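Soluble epoxide hydrolase (Bacillus megaterium, PDB 4INZ) is a soluble enzyme of the alpha/beta hydrolase fold, in which a cap of helices lies over the loops at one end of a mixed beta sheet. Local coordinates at residues Gly46-Ser51 / Arg183-Asp188; Asp177-Leu182 / Asn206-Gly211. The protein carries 1 engineered substitution. All blocks are in the same frame, centred on the assembly; numbering follows the deposited sequence. Where two conformers were deposited one is given.

Contact 1. Residues Gly46-Ser51 / Arg183-Asp188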
# COMPACT_ATOMS: atom_id res chain seq x y z
N GLY A 46 3.27 -0.00 0.90
CA GLY A 46 3.46 1.18 0.08
C GLY A 46 4.81 1.84 0.36
O GLY A 46 5.75 1.18 0.79
N PHE A 47 4.89 3.14 0.14
CA PHE A 47 6.16 3.87 0.20
C PHE A 47 6.39 4.49 1.58
O PHE A 47 5.48 5.12 2.13
CB PHE A 47 6.15 4.99 -0.84
CG PHE A 47 7.35 5.89 -0.77
CD1 PHE A 47 8.49 5.59 -1.50
CD2 PHE A 47 7.35 7.02 0.04
CE1 PHE A 47 9.60 6.41 -1.43
CE2 PHE A 47 8.46 7.85 0.11
CZ PHE A 47 9.59 7.53 -0.63
N PRO A 48 7.61 4.37 2.13
CA PRO A 48 8.79 3.66 1.63
C PRO A 48 9.03 2.40 2.43
O PRO A 48 10.17 2.12 2.82
CB PRO A 48 9.91 4.65 1.96
CG PRO A 48 9.49 5.18 3.30
CD PRO A 48 7.96 5.20 3.29
N ASP A 49 7.97 1.64 2.68
CA ASP A 49 8.07 0.44 3.49
C ASP A 49 8.37 -0.78 2.62
O ASP A 49 8.95 -0.65 1.55
CB ASP A 49 6.78 0.24 4.27
CG ASP A 49 6.35 1.50 5.00
OD1 ASP A 49 7.08 1.92 5.92
OD2 ASP A 49 5.31 2.09 4.64
N PHE A 50 7.97 -1.94 3.10
CA PHE A 50 8.16 -3.20 2.38
C PHE A 50 7.44 -4.28 3.16
O PHE A 50 6.69 -3.98 4.07
CB PHE A 50 9.66 -3.52 2.18
CG PHE A 50 10.43 -3.78 3.46
CD1 PHE A 50 10.57 -2.79 4.43
CD2 PHE A 50 11.07 -4.99 3.66
CE1 PHE A 50 11.30 -3.02 5.59
CE2 PHE A 50 11.82 -5.24 4.82
CZ PHE A 50 11.94 -4.25 5.78
N SER A 51 7.66 -5.54 2.80
CA SER A 51 6.89 -6.63 3.39
C SER A 51 6.89 -6.63 4.93
O SER A 51 5.91 -7.01 5.56
CB SER A 51 7.38 -7.98 2.86
OG SER A 51 8.79 -8.09 3.02
N ARG A 183 15.02 7.88 6.77
CA ARG A 183 15.10 7.73 8.22
C ARG A 183 14.21 8.74 8.93
O ARG A 183 13.51 8.41 9.89
CB ARG A 183 16.54 7.89 8.71
CG ARG A 183 17.42 6.68 8.47
CD ARG A 183 18.72 6.77 9.25
NE ARG A 183 19.70 7.64 8.61
CZ ARG A 183 20.09 8.81 9.10
NH1 ARG A 183 21.00 9.54 8.45
NH2 ARG A 183 19.59 9.26 10.24
N LYS A 184 14.24 9.98 8.46
CA LYS A 184 13.47 11.03 9.10
C LYS A 184 11.98 10.79 8.87
O LYS A 184 11.16 11.08 9.72
CB LYS A 184 13.90 12.40 8.59
CG LYS A 184 15.36 12.72 8.93
CD LYS A 184 15.77 14.13 8.53
CE LYS A 184 17.19 14.45 8.99
NZ LYS A 184 18.20 13.51 8.42
N LEU A 185 11.66 10.22 7.72
CA LEU A 185 10.27 9.98 7.34
C LEU A 185 9.64 8.86 8.17
O LEU A 185 8.54 9.02 8.69
CB LEU A 185 10.18 9.68 5.85
CG LEU A 185 8.80 9.55 5.22
CD1 LEU A 185 7.95 10.78 5.53
CD2 LEU A 185 8.93 9.35 3.71
N VAL A 186 10.35 7.75 8.30
CA VAL A 186 9.78 6.54 8.90
C VAL A 186 10.46 6.08 10.20
O VAL A 186 9.79 5.66 11.14
CB VAL A 186 9.81 5.37 7.89
CG1 VAL A 186 9.63 4.03 8.60
CG2 VAL A 186 8.75 5.57 6.83
N ILE A 187 11.78 6.15 10.24
CA ILE A 187 12.52 5.59 11.37
C ILE A 187 12.39 6.44 12.63
O ILE A 187 12.03 5.95 13.70
CB ILE A 187 14.01 5.41 11.05
CG1 ILE A 187 14.19 4.43 9.88
CG2 ILE A 187 14.77 4.91 12.28
CD1 ILE A 187 13.46 3.12 10.07
N ASP A 188 12.70 7.72 12.50
CA ASP A 188 12.71 8.59 13.67
C ASP A 188 11.38 8.57 14.45
O ASP A 188 11.39 8.38 15.66
CB ASP A 188 13.14 10.00 13.28
CG ASP A 188 14.60 10.06 12.83
OD1 ASP A 188 15.33 9.08 13.08
OD2 ASP A 188 15.01 11.08 12.25
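P48 and V186 bring together two parts of an alpha/beta hydrolase: the loop after strand 40-44, whose G46-F47-P48 belongs to the HGXP motif of epoxide hydrolases, and helix 169-193 of the cap. In relatives this loop helps shape the oxyanion hole. The peptide bond before P48 is cis, and proline, which tolerates that geometry well, turns its ring toward the helix. The side chains of P48 and V186 lie alongside each other, pointing opposite ways: CG2 of V186 reaches the CG-CD edge of the pyrrolidine, 3.6 Å from P48 CG. The branched valine suits this place, because with CG1 anti to the backbone N (chi1 163°) it is CG2 that is turned to the loop. F47 and L185 meet at about a right angle, CD2 of L185 coming obliquely to the phenyl ring, 3.9 Å from F47 CE2. One face of that ring carries P48 CB over its centre, while D114 holds the backbone N of F47. At 183-187 the helix widens into a pi-type turn, seen in the bond from D188 N to R183 O (2.8 Å). Between the segments the chemistry is apolar; D49 merely borders V186, and its carboxylate is hydrogen-bonded by the hydroxyl of Y204 on helix 198-210. OD1, the oxygen engaged in this bond, lies 4.1 Å from V186 CG2.

Contact 2. Residues Asp177-Leu182 / Asn206-Gly211; sequences DNFSGL and NSWENG
N178 faces E209 at the exposed edge of the contact, its ND2 4.2 Å from E209 OE2, too far for a hydrogen bond. The two side chains cross at about a right angle, exposed polar groups that merely lie near each other, as befits the solvent-facing edge. Here helix 169-193 is kinked: D177, N178 and F179 all have positive phi, and the carbonyl oxygens of D177 and N178 are taken up by the guanidinium group of R183. F179, next in line, puts its ring against helix 198-210. CB of W208 sits over one face, 3.8 Å from the F179 ring centroid and 11° off the normal, a CH-pi contact, while the carboxylate of E209 meets the ring edge, OE2 lying in the ring plane 3.9 Å from F179 CE2. The carboxylate gets there because the glutamate chain bends at chi2 (-97°), which brings CD back beside the phenyl. At the ring's far end F179 CZ lies 3.4 Å from W208 O. L182, a turn further on, is buried and repeats the theme with the roles exchanged: its CB stands almost on the normal of the six-membered ring of W208, 3.5 Å from the centroid, and CD1 extends over the same indole toward the pyrrole side. CB and CD1 between them cover both rings on one face, which a branched leucine can do. The two helical segments run at 103° to each other, 10.7 Å apart at closest approach, and their aromatic filling is part of the helical cap inserted between strands 131-137 and 248-253 of the alpha/beta hydrolase fold.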
# COMPACT_ATOMS: atom_id res chain seq x y z
N ASP A 177 23.60 10.32 3.09
CA ASP A 177 23.92 10.13 4.49
C ASP A 177 23.12 9.00 5.13
O ASP A 177 22.33 9.21 6.05
CB ASP A 177 23.74 11.43 5.26
CG ASP A 177 24.58 12.55 4.68
OD1 ASP A 177 25.81 12.53 4.90
OD2 ASP A 177 24.02 13.43 3.99
N ASN A 178 23.34 7.79 4.63
CA ASN A 178 22.70 6.62 5.20
C ASN A 178 21.17 6.73 5.13
O ASN A 178 20.47 6.46 6.11
CB ASN A 178 23.19 6.43 6.64
CG ASN A 178 22.75 5.12 7.25
OD1 ASN A 178 22.41 5.05 8.43
ND2 ASN A 178 22.76 4.06 6.44
N PHE A 179 20.66 7.14 3.97
CA PHE A 179 19.22 7.26 3.74
C PHE A 179 18.53 8.19 4.73
O PHE A 179 17.46 7.88 5.26
CB PHE A 179 18.56 5.87 3.75
CG PHE A 179 19.14 4.93 2.73
CD1 PHE A 179 18.66 4.92 1.43
CD2 PHE A 179 20.19 4.10 3.06
CE1 PHE A 179 19.21 4.06 0.48
CE2 PHE A 179 20.75 3.24 2.12
CZ PHE A 179 20.26 3.22 0.82
N SER A 180 19.14 9.35 4.96
CA SER A 180 18.66 10.29 5.97
C SER A 180 17.22 10.72 5.72
O SER A 180 16.44 10.84 6.66
CB SER A 180 19.58 11.52 6.03
OG SER A 180 19.73 12.09 4.75
N GLY A 181 16.87 10.96 4.46
CA GLY A 181 15.52 11.39 4.14
C GLY A 181 14.48 10.35 4.53
O GLY A 181 13.41 10.69 5.05
N LEU A 182 14.80 9.09 4.28
CA LEU A 182 13.89 7.99 4.62
C LEU A 182 13.87 7.74 6.12
O LEU A 182 12.82 7.41 6.69
CB LEU A 182 14.29 6.72 3.86
CG LEU A 182 14.19 6.80 2.34
CD1 LEU A 182 14.85 5.59 1.68
CD2 LEU A 182 12.73 6.93 1.89
N ASN A 206 18.28 -2.31 5.88
CA ASN A 206 18.59 -3.32 4.88
C ASN A 206 17.71 -3.20 3.64
O ASN A 206 18.19 -3.35 2.50
CB ASN A 206 18.42 -4.73 5.45
CG ASN A 206 19.52 -5.11 6.41
OD1 ASN A 206 20.58 -4.48 6.45
ND2 ASN A 206 19.28 -6.17 7.18
N SER A 207 16.42 -2.94 3.84
CA SER A 207 15.49 -2.86 2.72
C SER A 207 15.86 -1.73 1.78
O SER A 207 15.74 -1.86 0.56
CB SER A 207 14.04 -2.71 3.19
OG SER A 207 13.72 -1.36 3.51
N TRP A 208 16.33 -0.62 2.34
CA TRP A 208 16.71 0.54 1.52
C TRP A 208 18.04 0.32 0.80
O TRP A 208 18.22 0.75 -0.34
CB TRP A 208 16.72 1.80 2.38
CG TRP A 208 15.33 2.14 2.86
CD1 TRP A 208 14.15 1.84 2.24
CD2 TRP A 208 14.99 2.80 4.08
NE1 TRP A 208 13.09 2.30 2.99
CE2 TRP A 208 13.58 2.88 4.13
CE3 TRP A 208 15.73 3.35 5.14
CZ2 TRP A 208 12.90 3.49 5.19
CZ3 TRP A 208 15.05 3.94 6.19
CH2 TRP A 208 13.65 4.01 6.21
N GLU A 209 18.96 -0.37 1.47
CA GLU A 209 20.24 -0.73 0.87
C GLU A 209 20.03 -1.68 -0.30
O GLU A 209 20.71 -1.60 -1.32
CB GLU A 209 21.15 -1.40 1.90
CG GLU A 209 21.55 -0.51 3.06
CD GLU A 209 22.91 0.16 2.88
OE1 GLU A 209 23.58 -0.05 1.84
OE2 GLU A 209 23.31 0.89 3.80
N ASN A 210 19.09 -2.61 -0.13
CA ASN A 210 18.82 -3.64 -1.14
C ASN A 210 17.89 -3.15 -2.26
O ASN A 210 18.01 -3.59 -3.41
CB ASN A 210 18.22 -4.89 -0.47
CG ASN A 210 19.24 -5.62 0.39
OD1 ASN A 210 20.42 -5.68 0.04
ND2 ASN A 210 18.78 -6.20 1.50
N GLY A 211 16.99 -2.25 -1.91
CA GLY A 211 16.01 -1.74 -2.86
C GLY A 211 16.58 -0.61 -3.69
O GLY A 211 17.77 -0.33 -3.63

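How the contacts relate
Both contacts draw on helix 169-193, at successive stretches of it, and their centres lie about 9 Å apart. Contact 1 is the more buried, its centre about 12 Å from the centre of the chain: it joins the cap to the loop that leaves the central sheet through small apolar patches, a proline and a phenyl ring against leucine and valine. Contact 2, its centre about 19 Å from that of the chain, stays within the cap and relies on broad aromatic faces, grading into polar side chains at its exposed edge. The two also interlock. P48 CB packs 3.6 Å from L182 CD2, and the indole NE1 of W208 donates to P48 O, so the cis-proline loop is held by residues of both cap helices.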